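Local coordinates for glycoside hydrolase family 81 (Clostridium thermocellum, PDB 6FOP), which probably hydrolyses beta-1,3-glucans such as laminarin as a family 81 glycoside hydrolase of the Clostridium thermocellum cellulosome, at residues Gly66-Lys71 against Asp88-His93; Ile145-Thr150 against Val165-Val170. All blocks are in the same frame, centred on the assembly; numbering follows the deposited sequence. Where two conformers were deposited one is given.

Contact 1 of 2, residues Gly66-Lys71 against Asp88-His93; sequences GIEVGK and DFTVGH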
loop_
_atom_site.group_PDB
_atom_site.type_symbol
_atom_site.label_atom_id
_atom_site.label_comp_id
_atom_site.label_asym_id
_atom_site.label_seq_id
_atom_site.Cartn_x
_atom_site.Cartn_y
_atom_site.Cartn_z
ATOM N N GLY A 66 -9.275 4.540 28.773
ATOM C CA GLY A 66 -9.352 5.613 27.786
ATOM C C GLY A 66 -8.395 5.394 26.634
ATOM O O GLY A 66 -8.173 4.243 26.205
ATOM N N ILE A 67 -7.802 6.494 26.163
ATOM C CA ILE A 67 -6.963 6.483 24.961
ATOM C C ILE A 67 -5.532 6.876 25.300
ATOM O O ILE A 67 -5.256 8.040 25.663
ATOM C CB ILE A 67 -7.493 7.450 23.865
ATOM C CG1 ILE A 67 -8.999 7.279 23.594
ATOM C CG2 ILE A 67 -6.698 7.220 22.583
ATOM C CD1 ILE A 67 -9.906 8.234 24.342
ATOM N N GLU A 68 -4.602 5.921 25.196
ATOM C CA GLU A 68 -3.191 6.247 25.351
ATOM C C GLU A 68 -2.764 7.087 24.164
ATOM O O GLU A 68 -3.150 6.782 23.036
ATOM C CB GLU A 68 -2.291 5.013 25.397
ATOM C CG GLU A 68 -2.601 4.060 26.534
ATOM C CD GLU A 68 -1.550 2.990 26.724
ATOM O OE1 GLU A 68 -0.785 2.710 25.782
ATOM O OE2 GLU A 68 -1.514 2.384 27.826
ATOM N N VAL A 69 -1.937 8.077 24.425
ATOM C CA VAL A 69 -1.337 8.967 23.445
ATOM C C VAL A 69 0.168 8.955 23.640
ATOM O O VAL A 69 0.656 9.063 24.786
ATOM C CB VAL A 69 -1.845 10.409 23.595
ATOM C CG1 VAL A 69 -1.160 11.342 22.602
ATOM C CG2 VAL A 69 -3.358 10.487 23.462
ATOM N N GLY A 70 0.925 8.859 22.549
ATOM C CA GLY A 70 2.373 8.971 22.659
ATOM C C GLY A 70 3.052 9.385 21.374
ATOM O O GLY A 70 2.457 9.330 20.286
ATOM N N LYS A 71 4.327 9.735 21.512
ATOM C CA LYS A 71 5.210 9.940 20.393
ATOM C C LYS A 71 6.326 8.934 20.567
ATOM O O LYS A 71 7.047 8.988 21.553
ATOM C CB LYS A 71 5.802 11.349 20.297
ATOM C CG LYS A 71 6.555 11.524 18.962
ATOM C CD LYS A 71 7.066 12.912 18.736
ATOM C CE LYS A 71 7.832 12.996 17.442
ATOM N NZ LYS A 71 9.169 12.383 17.546
ATOM N N ASP A 88 2.507 8.209 26.727
ATOM C CA ASP A 88 2.969 9.443 27.368
ATOM C C ASP A 88 1.866 9.936 28.297
ATOM O O ASP A 88 2.149 10.359 29.428
ATOM C CB ASP A 88 3.363 10.502 26.319
ATOM C CG ASP A 88 4.637 10.149 25.558
ATOM O OD1 ASP A 88 5.524 9.452 26.116
ATOM O OD2 ASP A 88 4.755 10.579 24.362
ATOM N N PHE A 89 0.617 9.901 27.852
ATOM C CA PHE A 89 -0.520 10.139 28.754
ATOM C C PHE A 89 -1.737 9.422 28.221
ATOM O O PHE A 89 -1.875 9.205 26.990
ATOM C CB PHE A 89 -0.821 11.634 28.962
ATOM C CG PHE A 89 -1.049 12.384 27.703
ATOM C CD1 PHE A 89 -2.343 12.489 27.175
ATOM C CD2 PHE A 89 -0.015 13.039 27.070
ATOM C CE1 PHE A 89 -2.576 13.213 26.018
ATOM C CE2 PHE A 89 -0.231 13.748 25.907
ATOM C CZ PHE A 89 -1.524 13.861 25.395
ATOM N N THR A 90 -2.648 9.068 29.125
ATOM C CA THR A 90 -3.908 8.482 28.747
ATOM C C THR A 90 -5.012 9.535 28.908
ATOM O O THR A 90 -5.135 10.171 29.970
ATOM C CB THR A 90 -4.196 7.212 29.586
ATOM O OG1 THR A 90 -3.239 6.192 29.239
ATOM C CG2 THR A 90 -5.554 6.697 29.345
ATOM N N VAL A 91 -5.799 9.723 27.856
ATOM C CA VAL A 91 -6.970 10.581 27.887
ATOM C C VAL A 91 -8.101 9.728 28.415
ATOM O O VAL A 91 -8.634 8.881 27.712
ATOM C CB VAL A 91 -7.304 11.137 26.491
ATOM C CG1 VAL A 91 -8.585 11.961 26.508
ATOM C CG2 VAL A 91 -6.157 11.983 25.959
ATOM N N GLY A 92 -8.445 9.981 29.688
ATOM C CA GLY A 92 -9.522 9.296 30.382
ATOM C C GLY A 92 -10.653 10.267 30.706
ATOM O O GLY A 92 -10.708 11.390 30.183
ATOM N N HIS A 93 -11.512 9.846 31.624
ATOM C CA HIS A 93 -12.777 10.507 31.890
ATOM C C HIS A 93 -12.925 10.627 33.421
ATOM O O HIS A 93 -12.543 9.718 34.190
ATOM C CB HIS A 93 -13.881 9.681 31.260
ATOM C CG HIS A 93 -15.221 10.335 31.229
ATOM N ND1 HIS A 93 -15.990 10.483 32.356
ATOM C CD2 HIS A 93 -15.968 10.799 30.205
ATOM C CE1 HIS A 93 -17.151 11.024 32.038
ATOM N NE2 HIS A 93 -17.157 11.233 30.735
#
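Val69 packs against the ring of Phe89, and this pair is the dense apolar part of two antiparallel neighbours, strands 66-70 and 89-93. Val69 CB sits 4.0 Å from the ring centroid and 22° off the normal, a CH-pi contact over one face. Phe89 has CG between its backbone N and carbonyl carbon (chi1 55°), which swings the ring alongside the valine. Val91 CG2 lies at the ring edge, in its plane, and meets Val69 CG2 at 4.0 Å. The same face carries Ile67 and reaches Ile203 of the opposing sheet.

On the other face the backbones are close but side chains overlap less: Glu68 and Thr90 cross obliquely, touching chiefly through Glu68 CG, 3.5 Å from Thr90 OG1. Their polar ends look elsewhere, the glutamate to His85 and Lys63, the threonine to Asn87. Lys71, partly exposed, marks the looser end, its side chain leading away to Ser282 O.

Ile67 and Val91 pair reciprocally, Val91 N to Ile67 O at 2.8 Å and Ile67 N to Val91 O at 3.0 Å. Beyond them, Val69 O accepts both Asp88 N (2.8 Å) and Phe89 N (3.2 Å), a classic beta bulge. Lys71 N reaches Asp88 OD2 at 3.0 Å, from above the carboxylate plane. With Tyr172 OH also on OD2 and Lys86 salt-bridged to OD1, these surroundings would probably favour the anionic carboxylate.

Contact 2 of 2, residues Ile145-Thr150 against Val165-Val170; sequences IDFSGT and VTINGV. With MG (magnesium ion), chain B.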
loop_
_atom_site.group_PDB
_atom_site.type_symbol
_atom_site.label_atom_id
_atom_site.label_comp_id
_atom_site.label_asym_id
_atom_site.label_seq_id
_atom_site.Cartn_x
_atom_site.Cartn_y
_atom_site.Cartn_z
ATOM N N ILE A 145 -6.631 13.609 32.319
ATOM C CA ILE A 145 -5.387 13.320 31.603
ATOM C C ILE A 145 -4.398 12.683 32.565
ATOM O O ILE A 145 -3.781 13.362 33.416
ATOM C CB ILE A 145 -4.799 14.580 30.928
ATOM C CG1 ILE A 145 -5.907 15.371 30.194
ATOM C CG2 ILE A 145 -3.647 14.192 29.997
ATOM C CD1 ILE A 145 -6.680 14.621 29.133
ATOM N N ASP A 146 -4.276 11.362 32.448
ATOM C CA ASP A 146 -3.465 10.542 33.336
ATOM C C ASP A 146 -2.091 10.341 32.717
ATOM O O ASP A 146 -1.908 9.517 31.804
ATOM C CB ASP A 146 -4.186 9.208 33.558
ATOM C CG ASP A 146 -3.451 8.263 34.475
ATOM O OD1 ASP A 146 -2.393 8.617 35.013
ATOM O OD2 ASP A 146 -3.953 7.123 34.634
ATOM N N PHE A 147 -1.132 11.139 33.165
ATOM C CA PHE A 147 0.238 11.111 32.617
ATOM C C PHE A 147 1.025 9.907 33.114
ATOM O O PHE A 147 0.751 9.363 34.201
ATOM C CB PHE A 147 0.993 12.404 32.974
ATOM C CG PHE A 147 0.530 13.603 32.204
ATOM C CD1 PHE A 147 -0.553 14.342 32.642
ATOM C CD2 PHE A 147 1.159 13.958 31.005
ATOM C CE1 PHE A 147 -1.003 15.444 31.907
ATOM C CE2 PHE A 147 0.725 15.049 30.270
ATOM C CZ PHE A 147 -0.371 15.778 30.710
ATOM N N SER A 148 1.984 9.475 32.298
ATOM C CA SER A 148 2.970 8.480 32.712
ATOM C C SER A 148 4.059 9.180 33.527
ATOM O O SER A 148 5.137 9.514 33.012
ATOM C CB SER A 148 3.548 7.767 31.499
ATOM O OG SER A 148 4.542 6.868 31.908
ATOM N N GLY A 149 3.779 9.377 34.803
ATOM C CA GLY A 149 4.587 10.250 35.670
ATOM C C GLY A 149 3.953 11.633 35.781
ATOM O O GLY A 149 2.765 11.806 35.564
ATOM N N THR A 150 4.746 12.624 36.144
ATOM C CA THR A 150 4.253 13.977 36.430
ATOM C C THR A 150 4.812 14.810 35.301
ATOM O O THR A 150 5.997 14.793 35.106
ATOM C CB THR A 150 4.829 14.492 37.787
ATOM O OG1 THR A 150 4.378 13.622 38.819
ATOM C CG2 THR A 150 4.351 15.880 38.091
ATOM N N VAL A 165 3.009 21.172 28.148
ATOM C CA VAL A 165 3.579 20.188 29.039
ATOM C C VAL A 165 4.688 19.411 28.352
ATOM O O VAL A 165 4.745 19.325 27.122
ATOM C CB VAL A 165 2.520 19.228 29.629
ATOM C CG1 VAL A 165 1.434 20.039 30.352
ATOM C CG2 VAL A 165 1.892 18.333 28.570
ATOM N N THR A 166 5.563 18.825 29.156
ATOM C CA THR A 166 6.629 17.966 28.668
ATOM C C THR A 166 6.594 16.708 29.504
ATOM O O THR A 166 6.609 16.790 30.730
ATOM C CB THR A 166 7.996 18.631 28.760
ATOM O OG1 THR A 166 7.936 19.965 28.208
ATOM C CG2 THR A 166 9.054 17.800 27.995
ATOM N N ILE A 167 6.528 15.549 28.836
ATOM C CA ILE A 167 6.534 14.240 29.489
ATOM C C ILE A 167 7.386 13.297 28.666
ATOM O O ILE A 167 7.237 13.279 27.450
ATOM C CB ILE A 167 5.106 13.709 29.713
ATOM C CG1 ILE A 167 5.094 12.493 30.634
ATOM C CG2 ILE A 167 4.372 13.410 28.419
ATOM C CD1 ILE A 167 5.283 12.854 32.082
ATOM N N ASN A 168 8.258 12.513 29.295
ATOM C CA ASN A 168 9.164 11.628 28.556
ATOM C C ASN A 168 9.975 12.361 27.474
ATOM O O ASN A 168 10.284 11.793 26.425
ATOM C CB ASN A 168 8.366 10.448 27.936
ATOM C CG ASN A 168 7.725 9.562 28.992
ATOM O OD1 ASN A 168 8.282 9.392 30.077
ATOM N ND2 ASN A 168 6.558 9.003 28.695
ATOM N N GLY A 169 10.288 13.635 27.695
ATOM C CA GLY A 169 11.022 14.442 26.727
ATOM C C GLY A 169 10.216 14.925 25.541
ATOM O O GLY A 169 10.783 15.541 24.649
ATOM N N VAL A 170 8.897 14.687 25.544
ATOM C CA VAL A 170 8.018 15.044 24.437
ATOM C C VAL A 170 7.147 16.220 24.883
ATOM O O VAL A 170 6.526 16.169 25.958
ATOM C CB VAL A 170 7.110 13.855 24.035
ATOM C CG1 VAL A 170 6.225 14.219 22.850
ATOM C CG2 VAL A 170 7.949 12.629 23.688
HETATM MG MG MG B . -0.590 9.455 36.128
HETATM O O HOH W 1 1.444 9.568 37.187
HETATM O O HOH W 2 -1.929 9.818 38.002
#
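Two beta-sheets face each other here, and Phe147, at the end of strand 143-147 in one, touches Val165 and Ile167 of strand 162-167 in the other. No hydrogen bond joins the two segments, so side chains carry the contact. The Phe147 ring is approached obliquely from both partners: Val165 CG2 stands 3.9 Å from Phe147 CE2, and Ile167 CB is 4.2 Å from Phe147 CD2. Leu174 and Ile190 add to the apolar surroundings of the ring. With CG1 anti to the backbone N (chi1 -168°), Ile167 extends its CD1 beyond the ring to the chain that follows. There CD1 rests 3.5 Å from Ser148 O and 3.7 Å from Thr150 O. An inverse gamma turn centred on Ser148 marks where the chain leaves the strand.

The backbone of Phe147 has a second role, since its O binds the magnesium ion at 2.4 Å. Asp146 OD1 binds the magnesium ion at 2.3 Å. Two waters are also bound, and Gly188 belongs to the site as well. One of the waters donates to Gly149 O at 3.1 Å, linking the metal to the loop after the strand. Across the contact, Ile167 to Val170 form a type I' turn, whose ends are paired by backbone bonds in both directions. Beside this two-residue hairpin, the alternate residues Val165 and Ile167 turn to Phe147 of the facing sheet, as in the hydrophobic core of a beta-sandwich.

From the N terminus, strand 66-70 comes first, and contact 1 closes the 16-residue excursion that returns to strand 89-93. The chain then builds other strands before contact 2 closes a second, 14-residue loop between residues 150 and 165. The two are therefore in series and neither nest nor cross. In space their centres lie 10 Å apart, because strands 89-93 and 143-147 are neighbours in one sheet: Thr90 N lies 2.8 Å from Asp146 O, a probable hydrogen bond. Phe89 also packs on Ile145 and Phe147. Contact 1 thus lies within a sheet, contact 2 joins that sheet to its partner, and Asp88 OD1 probably bonds Asn168 ND2 between them.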